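PDB 5K3J: acyl-coenzyme A oxidase acox-1.2 from Caenorhabditis elegans, which uses FAD and O2 to desaturate the CoA thioesters of ascarosides with five-carbon omega side chains, the first step of their peroxisomal beta-oxidation in pheromone biosynthesis. Local coordinates for residues G288-R293 and A379-L384; A297-L302 and C429-E434. All coordinates share one frame; numbering follows the deposited sequence.

Interaction 1. Residues G288-R293 and A379-L384; sequences GMVKIR and ADLHAL. With 6QA (~{S}-[2-[3-[[(2~{R})-4-[[[(2~{R},3~{S},4~{R},5~{R})-5-(6-aminopurin-9-yl)-4-oxidanyl-3-phosphonooxy-oxolan-2-yl]methoxy-oxidanyl-phosphoryl]oxy-oxidanyl-phosphoryl]oxy-3,3-dimethyl-2-oxidanyl-butanoyl]amino]propanoylamino]ethyl] 5-[(2~{R},3~{R},5~{R},6~{S})-6-methyl-3,5-bis(oxidanyl)oxan-2-yl]oxypentanethioate), chain E.
Val-290 CG1 meets Leu-381 CD2 at 4.0 Å, and this small touch is the apolar part of the contact between helices 287-315 and 379-405. Pointing CG1 away from the backbone N (chi1 175°) aims that methyl at the leucine, and Tyr-363 of helix 343-363 packs on both residues. The second meeting is a plain contact between two polar side chains: Arg-293 NH1 comes to 3.6 Å from His-382 CE1, at the edge of the imidazole and near its plane, with the guanidinium turned 68° from the ring. No hydrogen bond joins the two segments directly. Instead, Arg-293 NE bonds to Ala-432 O and His-382 NE2 to Gln-441 OE1, so each flat group is held from outside the pair.

Overall the helices are well separated: the short axes stay 10.0 Å apart, crossing at 51°, and only 157 Å² is buried. On the loose side Lys-291, partly exposed, points away and forms a salt bridge with Glu-93.

Packing is closest where the bound ascaroside-CoA runs past. Its O57 lies 2.6 Å from Arg-293 NH2, and its adenine atom C44 sits 3.6 Å above the His-382 ring plane, toward the rim. Met-289 CG adds a 3.6 Å contact to C11. Two helices thus wall the CoA-binding pocket in the helical C-alpha1 domain of an acyl-CoA oxidase.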
loop_
_atom_site.group_PDB
_atom_site.type_symbol
_atom_site.label_atom_id
_atom_site.label_comp_id
_atom_site.label_asym_id
_atom_site.label_seq_id
_atom_site.Cartn_x
_atom_site.Cartn_y
_atom_site.Cartn_z
ATOM N N GLY A 288 15.003 -23.553 5.945
ATOM C CA GLY A 288 14.994 -22.250 6.584
ATOM C C GLY A 288 13.867 -21.386 6.055
ATOM O O GLY A 288 13.240 -20.632 6.799
ATOM N N MET A 289 13.607 -21.508 4.758
ATOM C CA MET A 289 12.547 -20.753 4.107
ATOM C C MET A 289 11.167 -21.148 4.620
ATOM O O MET A 289 10.313 -20.291 4.843
ATOM C CB MET A 289 12.613 -20.951 2.594
ATOM C CG MET A 289 13.273 -19.810 1.846
ATOM S SD MET A 289 14.191 -20.390 0.407
ATOM C CE MET A 289 13.033 -21.562 -0.296
ATOM N N VAL A 290 10.960 -22.449 4.802
ATOM C CA VAL A 290 9.674 -22.977 5.241
ATOM C C VAL A 290 9.371 -22.559 6.678
ATOM O O VAL A 290 8.211 -22.381 7.044
ATOM C CB VAL A 290 9.634 -24.521 5.102
ATOM C CG1 VAL A 290 8.347 -25.106 5.682
ATOM C CG2 VAL A 290 9.778 -24.913 3.642
ATOM N N LYS A 291 10.410 -22.377 7.488
ATOM C CA LYS A 291 10.200 -21.910 8.854
ATOM C C LYS A 291 9.573 -20.520 8.841
ATOM O O LYS A 291 8.630 -20.248 9.586
ATOM C CB LYS A 291 11.504 -21.882 9.651
ATOM C CG LYS A 291 11.276 -21.539 11.115
ATOM C CD LYS A 291 12.564 -21.196 11.825
ATOM C CE LYS A 291 12.414 -19.904 12.614
ATOM N NZ LYS A 291 11.229 -19.928 13.521
ATOM N N ILE A 292 10.100 -19.650 7.984
ATOM C CA ILE A 292 9.577 -18.298 7.833
ATOM C C ILE A 292 8.133 -18.322 7.343
ATOM O O ILE A 292 7.255 -17.725 7.964
ATOM C CB ILE A 292 10.424 -17.463 6.851
ATOM C CG1 ILE A 292 11.856 -17.306 7.372
ATOM C CG2 ILE A 292 9.776 -16.104 6.614
ATOM C CD1 ILE A 292 11.948 -16.652 8.734
ATOM N N ARG A 293 7.899 -19.024 6.235
ATOM C CA ARG A 293 6.573 -19.110 5.621
ATOM C C ARG A 293 5.522 -19.660 6.576
ATOM O O ARG A 293 4.391 -19.172 6.620
ATOM C CB ARG A 293 6.622 -19.983 4.366
ATOM C CG ARG A 293 7.394 -19.387 3.201
ATOM C CD ARG A 293 7.576 -20.421 2.097
ATOM N NE ARG A 293 8.342 -19.898 0.973
ATOM C CZ ARG A 293 9.118 -20.638 0.188
ATOM N NH1 ARG A 293 9.241 -21.940 0.402
ATOM N NH2 ARG A 293 9.775 -20.072 -0.812
ATOM N N ALA A 379 6.664 -32.126 1.747
ATOM C CA ALA A 379 6.031 -31.566 0.561
ATOM C C ALA A 379 4.641 -31.014 0.876
ATOM O O ALA A 379 4.230 -29.997 0.319
ATOM C CB ALA A 379 5.944 -32.617 -0.536
ATOM N N ASP A 380 3.925 -31.684 1.772
ATOM C CA ASP A 380 2.572 -31.270 2.130
ATOM C C ASP A 380 2.566 -29.974 2.932
ATOM O O ASP A 380 1.613 -29.197 2.863
ATOM C CB ASP A 380 1.863 -32.371 2.917
ATOM C CG ASP A 380 1.585 -33.596 2.075
ATOM O OD1 ASP A 380 2.492 -34.028 1.332
ATOM O OD2 ASP A 380 0.453 -34.120 2.146
ATOM N N LEU A 381 3.627 -29.748 3.698
ATOM C CA LEU A 381 3.740 -28.526 4.479
ATOM C C LEU A 381 4.201 -27.367 3.605
ATOM O O LEU A 381 3.682 -26.254 3.718
ATOM C CB LEU A 381 4.700 -28.713 5.653
ATOM C CG LEU A 381 5.012 -27.419 6.407
ATOM C CD1 LEU A 381 3.730 -26.753 6.875
ATOM C CD2 LEU A 381 5.941 -27.678 7.576
ATOM N N HIS A 382 5.174 -27.634 2.736
ATOM C CA HIS A 382 5.713 -26.610 1.843
ATOM C C HIS A 382 4.621 -25.919 1.043
ATOM O O HIS A 382 4.577 -24.692 0.961
ATOM C CB HIS A 382 6.735 -27.213 0.879
ATOM C CG HIS A 382 7.016 -26.347 -0.312
ATOM N ND1 HIS A 382 7.834 -25.240 -0.254
ATOM C CD2 HIS A 382 6.572 -26.420 -1.590
ATOM C CE1 HIS A 382 7.888 -24.671 -1.445
ATOM N NE2 HIS A 382 7.131 -25.367 -2.274
ATOM N N ALA A 383 3.735 -26.719 0.461
ATOM C CA ALA A 383 2.692 -26.198 -0.409
ATOM C C ALA A 383 1.613 -25.449 0.363
ATOM O O ALA A 383 1.100 -24.439 -0.115
ATOM C CB ALA A 383 2.077 -27.310 -1.203
ATOM N N LEU A 384 1.265 -25.948 1.547
ATOM C CA LEU A 384 0.297 -25.264 2.397
ATOM C C LEU A 384 0.805 -23.867 2.741
ATOM O O LEU A 384 0.108 -22.872 2.536
ATOM C CB LEU A 384 0.025 -26.056 3.677
ATOM C CG LEU A 384 -0.899 -25.332 4.662
ATOM C CD1 LEU A 384 -2.235 -24.999 4.004
ATOM C CD2 LEU A 384 -1.104 -26.138 5.937
HETATM P P26 6QA E . 13.796 -24.691 -7.546
HETATM P P29 6QA E . 13.101 -27.268 -8.952
HETATM P P50 6QA E . 6.737 -30.222 -8.867
HETATM O O01 6QA E . 9.139 -11.057 8.620
HETATM C C02 6QA E . 10.235 -11.998 8.595
HETATM C C03 6QA E . 11.268 -11.287 7.705
HETATM O O04 6QA E . 12.257 -12.125 7.315
HETATM C C05 6QA E . 11.949 -12.983 6.264
HETATM C C06 6QA E . 12.949 -12.700 5.109
HETATM C C07 6QA E . 13.183 -14.031 4.357
HETATM C C08 6QA E . 14.536 -13.964 3.650
HETATM C C09 6QA E . 14.385 -14.163 2.200
HETATM S S10 6QA E . 15.515 -15.475 1.505
HETATM C C11 6QA E . 14.661 -16.734 0.515
HETATM C C12 6QA E . 13.277 -16.381 0.057
HETATM N N13 6QA E . 13.206 -16.633 -1.333
HETATM C C14 6QA E . 12.318 -17.641 -1.875
HETATM C C15 6QA E . 12.254 -17.884 -3.425
HETATM C C16 6QA E . 12.602 -19.389 -3.680
HETATM N N17 6QA E . 11.664 -20.009 -4.635
HETATM C C18 6QA E . 12.124 -21.194 -5.372
HETATM C C19 6QA E . 11.176 -21.862 -6.366
HETATM O O20 6QA E . 10.021 -21.067 -6.511
HETATM C C21 6QA E . 10.763 -23.285 -5.895
HETATM C C22 6QA E . 9.929 -23.847 -7.128
HETATM C C23 6QA E . 9.943 -23.169 -4.568
HETATM C C24 6QA E . 11.912 -24.253 -5.632
HETATM O O25 6QA E . 12.317 -24.953 -6.826
HETATM O O27 6QA E . 13.965 -23.253 -8.060
HETATM O O28 6QA E . 13.879 -25.800 -8.840
HETATM O O30 6QA E . 14.172 -28.355 -8.818
HETATM O O31 6QA E . 11.913 -27.361 -7.767
HETATM C C32 6QA E . 10.593 -27.610 -8.071
HETATM C C33 6QA E . 10.300 -29.119 -7.682
HETATM O O34 6QA E . 10.836 -29.412 -6.560
HETATM C C35 6QA E . 9.679 -29.713 -5.457
HETATM N N36 6QA E . 9.907 -28.847 -4.289
HETATM C C37 6QA E . 10.215 -27.548 -4.323
HETATM N N38 6QA E . 10.367 -27.057 -3.092
HETATM C C39 6QA E . 10.155 -28.079 -2.213
HETATM C C40 6QA E . 9.870 -29.219 -2.965
HETATM N N41 6QA E . 9.621 -30.393 -2.324
HETATM C C42 6QA E . 9.645 -30.442 -0.992
HETATM N N43 6QA E . 9.921 -29.362 -0.231
HETATM C C44 6QA E . 10.179 -28.181 -0.793
HETATM N N45 6QA E . 10.479 -27.007 0.034
HETATM C C46 6QA E . 8.528 -29.504 -6.019
HETATM O O47 6QA E . 7.638 -30.699 -5.849
HETATM C C48 6QA E . 8.778 -29.272 -7.506
HETATM O O49 6QA E . 8.313 -30.329 -8.278
HETATM O O51 6QA E . 6.783 -30.155 -10.365
HETATM O O52 6QA E . 6.052 -28.965 -8.306
HETATM O O53 6QA E . 5.950 -31.420 -8.409
HETATM O O54 6QA E . 12.442 -27.375 -10.305
HETATM O O55 6QA E . 14.910 -25.002 -6.564
HETATM O O56 6QA E . 13.231 -21.613 -5.204
HETATM O O57 6QA E . 11.630 -18.303 -1.172
HETATM O O58 6QA E . 13.579 -13.460 1.601
HETATM O O59 6QA E . 11.891 -10.178 8.408
HETATM C C60 6QA E . 12.504 -10.582 9.637
HETATM C C61 6QA E . 13.152 -9.312 10.141
HETATM C C62 6QA E . 11.456 -11.209 10.595
HETATM C C63 6QA E . 10.711 -12.303 9.958
HETATM O O64 6QA E . 12.150 -11.752 11.774
#

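Interaction 2. Residues A297-L302 and C429-E434; sequences AMEQGL and CTYAGE. Unlike the reference sequence in segment 429-434: Ala-432 (reference Glu). With 6QA (~{S}-[2-[3-[[(2~{R})-4-[[[(2~{R},3~{S},4~{R},5~{R})-5-(6-aminopurin-9-yl)-4-oxidanyl-3-phosphonooxy-oxolan-2-yl]methoxy-oxidanyl-phosphoryl]oxy-oxidanyl-phosphoryl]oxy-3,3-dimethyl-2-oxidanyl-butanoyl]amino]propanoylamino]ethyl] 5-[(2~{R},3~{R},5~{R},6~{S})-6-methyl-3,5-bis(oxidanyl)oxan-2-yl]oxypentanethioate), chain E.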
loop_
_atom_site.group_PDB
_atom_site.type_symbol
_atom_site.label_atom_id
_atom_site.label_comp_id
_atom_site.label_asym_id
_atom_site.label_seq_id
_atom_site.Cartn_x
_atom_site.Cartn_y
_atom_site.Cartn_z
ATOM N N ALA A 297 2.021 -16.461 9.035
ATOM C CA ALA A 297 0.579 -16.404 9.237
ATOM C C ALA A 297 0.330 -15.786 10.609
ATOM O O ALA A 297 -0.551 -14.942 10.780
ATOM C CB ALA A 297 -0.056 -17.781 9.133
ATOM N N MET A 298 1.138 -16.209 11.576
ATOM C CA MET A 298 1.136 -15.649 12.918
ATOM C C MET A 298 1.537 -14.178 12.902
ATOM O O MET A 298 0.851 -13.331 13.474
ATOM C CB MET A 298 2.091 -16.438 13.807
ATOM C CG MET A 298 2.322 -15.827 15.171
ATOM S SD MET A 298 0.866 -15.925 16.217
ATOM C CE MET A 298 0.699 -17.701 16.354
ATOM N N GLU A 299 2.653 -13.890 12.239
ATOM C CA GLU A 299 3.254 -12.559 12.242
ATOM C C GLU A 299 2.461 -11.548 11.409
ATOM O O GLU A 299 2.307 -10.389 11.805
ATOM C CB GLU A 299 4.688 -12.636 11.726
ATOM C CG GLU A 299 5.437 -11.320 11.768
ATOM C CD GLU A 299 6.783 -11.398 11.078
ATOM O OE1 GLU A 299 6.905 -12.172 10.105
ATOM O OE2 GLU A 299 7.718 -10.687 11.506
ATOM N N GLN A 300 1.960 -11.981 10.254
ATOM C CA GLN A 300 1.113 -11.118 9.444
ATOM C C GLN A 300 -0.296 -11.123 10.014
ATOM O O GLN A 300 -1.195 -10.478 9.479
ATOM C CB GLN A 300 1.114 -11.555 7.975
ATOM C CG GLN A 300 2.453 -11.494 7.274
ATOM C CD GLN A 300 2.715 -10.154 6.630
ATOM O OE1 GLN A 300 1.788 -9.425 6.288
ATOM N NE2 GLN A 300 3.987 -9.822 6.460
ATOM N N GLY A 301 -0.475 -11.836 11.120
ATOM C CA GLY A 301 -1.690 -11.740 11.898
ATOM C C GLY A 301 -1.550 -10.669 12.966
ATOM O O GLY A 301 -2.528 -10.017 13.335
ATOM N N LEU A 302 -0.321 -10.453 13.433
ATOM C CA LEU A 302 -0.066 -9.522 14.536
ATOM C C LEU A 302 0.147 -8.070 14.081
ATOM O O LEU A 302 -0.362 -7.154 14.727
ATOM C CB LEU A 302 1.136 -9.996 15.358
ATOM C CG LEU A 302 0.854 -11.228 16.223
ATOM C CD1 LEU A 302 2.125 -11.798 16.843
ATOM C CD2 LEU A 302 -0.159 -10.888 17.308
ATOM N N CYS A 429 4.858 -9.913 0.955
ATOM C CA CYS A 429 4.345 -10.302 -0.346
ATOM C C CYS A 429 5.480 -10.553 -1.336
ATOM O O CYS A 429 5.239 -10.940 -2.480
ATOM C CB CYS A 429 3.413 -9.223 -0.893
ATOM S SG CYS A 429 1.849 -9.039 -0.006
ATOM N N THR A 430 6.715 -10.327 -0.896
ATOM C CA THR A 430 7.864 -10.439 -1.784
ATOM C C THR A 430 8.937 -11.355 -1.204
ATOM O O THR A 430 9.310 -12.345 -1.832
ATOM C CB THR A 430 8.482 -9.059 -2.080
ATOM O OG1 THR A 430 7.555 -8.267 -2.835
ATOM C CG2 THR A 430 9.772 -9.217 -2.871
ATOM N N TYR A 431 9.433 -11.034 -0.009
ATOM C CA TYR A 431 10.462 -11.865 0.610
ATOM C C TYR A 431 9.877 -13.231 0.938
ATOM O O TYR A 431 8.657 -13.395 0.945
ATOM C CB TYR A 431 11.060 -11.198 1.867
ATOM C CG TYR A 431 10.119 -10.982 3.048
ATOM C CD1 TYR A 431 9.494 -12.051 3.687
ATOM C CD2 TYR A 431 9.906 -9.709 3.559
ATOM C CE1 TYR A 431 8.655 -11.854 4.768
ATOM C CE2 TYR A 431 9.067 -9.501 4.643
ATOM C CZ TYR A 431 8.446 -10.577 5.245
ATOM O OH TYR A 431 7.611 -10.378 6.323
ATOM N N ALA A 432 10.748 -14.194 1.225
ATOM C CA ALA A 432 10.339 -15.565 1.525
ATOM C C ALA A 432 9.453 -16.139 0.420
ATOM O O ALA A 432 8.569 -16.957 0.676
ATOM C CB ALA A 432 9.623 -15.628 2.871
ATOM N N GLY A 433 9.708 -15.711 -0.813
ATOM C CA GLY A 433 8.980 -16.198 -1.970
ATOM C C GLY A 433 8.019 -15.174 -2.544
ATOM O O GLY A 433 7.102 -14.726 -1.859
ATOM N N GLU A 434 8.235 -14.800 -3.802
ATOM C CA GLU A 434 7.317 -13.910 -4.508
ATOM C C GLU A 434 5.916 -14.531 -4.519
ATOM O O GLU A 434 5.761 -15.707 -4.850
ATOM C CB GLU A 434 7.816 -13.649 -5.936
ATOM C CG GLU A 434 7.408 -12.303 -6.523
ATOM C CD GLU A 434 5.911 -12.181 -6.740
ATOM O OE1 GLU A 434 5.334 -13.067 -7.405
ATOM O OE2 GLU A 434 5.310 -11.206 -6.236
HETATM P P26 6QA E . 13.796 -24.691 -7.546
HETATM P P29 6QA E . 13.101 -27.268 -8.952
HETATM P P50 6QA E . 6.737 -30.222 -8.867
HETATM O O01 6QA E . 9.139 -11.057 8.620
HETATM C C02 6QA E . 10.235 -11.998 8.595
HETATM C C03 6QA E . 11.268 -11.287 7.705
HETATM O O04 6QA E . 12.257 -12.125 7.315
HETATM C C05 6QA E . 11.949 -12.983 6.264
HETATM C C06 6QA E . 12.949 -12.700 5.109
HETATM C C07 6QA E . 13.183 -14.031 4.357
HETATM C C08 6QA E . 14.536 -13.964 3.650
HETATM C C09 6QA E . 14.385 -14.163 2.200
HETATM S S10 6QA E . 15.515 -15.475 1.505
HETATM C C11 6QA E . 14.661 -16.734 0.515
HETATM C C12 6QA E . 13.277 -16.381 0.057
HETATM N N13 6QA E . 13.206 -16.633 -1.333
HETATM C C14 6QA E . 12.318 -17.641 -1.875
HETATM C C15 6QA E . 12.254 -17.884 -3.425
HETATM C C16 6QA E . 12.602 -19.389 -3.680
HETATM N N17 6QA E . 11.664 -20.009 -4.635
HETATM C C18 6QA E . 12.124 -21.194 -5.372
HETATM C C19 6QA E . 11.176 -21.862 -6.366
HETATM O O20 6QA E . 10.021 -21.067 -6.511
HETATM C C21 6QA E . 10.763 -23.285 -5.895
HETATM C C22 6QA E . 9.929 -23.847 -7.128
HETATM C C23 6QA E . 9.943 -23.169 -4.568
HETATM C C24 6QA E . 11.912 -24.253 -5.632
HETATM O O25 6QA E . 12.317 -24.953 -6.826
HETATM O O27 6QA E . 13.965 -23.253 -8.060
HETATM O O28 6QA E . 13.879 -25.800 -8.840
HETATM O O30 6QA E . 14.172 -28.355 -8.818
HETATM O O31 6QA E . 11.913 -27.361 -7.767
HETATM C C32 6QA E . 10.593 -27.610 -8.071
HETATM C C33 6QA E . 10.300 -29.119 -7.682
HETATM O O34 6QA E . 10.836 -29.412 -6.560
HETATM C C35 6QA E . 9.679 -29.713 -5.457
HETATM N N36 6QA E . 9.907 -28.847 -4.289
HETATM C C37 6QA E . 10.215 -27.548 -4.323
HETATM N N38 6QA E . 10.367 -27.057 -3.092
HETATM C C39 6QA E . 10.155 -28.079 -2.213
HETATM C C40 6QA E . 9.870 -29.219 -2.965
HETATM N N41 6QA E . 9.621 -30.393 -2.324
HETATM C C42 6QA E . 9.645 -30.442 -0.992
HETATM N N43 6QA E . 9.921 -29.362 -0.231
HETATM C C44 6QA E . 10.179 -28.181 -0.793
HETATM N N45 6QA E . 10.479 -27.007 0.034
HETATM C C46 6QA E . 8.528 -29.504 -6.019
HETATM O O47 6QA E . 7.638 -30.699 -5.849
HETATM C C48 6QA E . 8.778 -29.272 -7.506
HETATM O O49 6QA E . 8.313 -30.329 -8.278
HETATM O O51 6QA E . 6.783 -30.155 -10.365
HETATM O O52 6QA E . 6.052 -28.965 -8.306
HETATM O O53 6QA E . 5.950 -31.420 -8.409
HETATM O O54 6QA E . 12.442 -27.375 -10.305
HETATM O O55 6QA E . 14.910 -25.002 -6.564
HETATM O O56 6QA E . 13.231 -21.613 -5.204
HETATM O O57 6QA E . 11.630 -18.303 -1.172
HETATM O O58 6QA E . 13.579 -13.460 1.601
HETATM O O59 6QA E . 11.891 -10.178 8.408
HETATM C C60 6QA E . 12.504 -10.582 9.637
HETATM C C61 6QA E . 13.152 -9.312 10.141
HETATM C C62 6QA E . 11.456 -11.209 10.595
HETATM C C63 6QA E . 10.711 -12.303 9.958
HETATM O O64 6QA E . 12.150 -11.752 11.774
HETATM O O HOH W 1 5.740 -11.710 7.960
#
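Tyr-431 reaches toward Glu-299 and Gln-300, and one water joins all three side chains. This water donates to Glu-299 OE1, accepts from Gln-300 NE2 at 3.0 Å, and lies 2.8 Å from Tyr-431 OH at the edge of the ring. Glu-299, important for binding this substrate and hence for specificity, gets there with an extended chain, CG anti to the backbone N (chi1 -176°), and its OE1 also accepts a 2.9 Å hydrogen bond from the sugar hydroxyl O01 of the ascaroside. Gln-300 instead bends at chi2, turning its amide toward the water, while NE2 has a second bond to Ala-425 O.

The loop 429-434, between helices 418-426 and 435-450, carries the predicted proton acceptor of this acyl-CoA oxidase. That residue, glutamate in the reference sequence, is Ala-432 here; Ala-432 N still donates to the thioester oxygen O58 at 2.9 Å, nearly straight at 170°.

With chi1 at 65°, Tyr-431 turns one ring face to the ligand where sugar and side chain join, the anomeric carbon C03 3.8 Å above the plane, toward the rim, and C05 over the same face. A phenylalanine here would keep that face but would probably leave the water without its third partner and O01 held by Glu-299 without the neighbouring hydroxyl.

Overall arrangement
Interactions 1 and 2 have centres 12 Å apart and both lie in the C-alpha1 domain. Helix 287-315 supplies the first segment of each, 288-293 and 297-302 coming in succession, and the partners 379-384 and 429-434 follow in the same order, so the two contacts cross along the chain. They also meet directly: Ile-292 packs on Ala-432, and the loop's backbone is tied to the arginine of interaction 1. One substrate molecule threads both, with mostly its CoA portion by interaction 1 and mostly its thioester and sugar by interaction 2. Helix 287-315 therefore lines the pocket from the CoA end to the sugar end, where Glu-299 is important for substrate specificity.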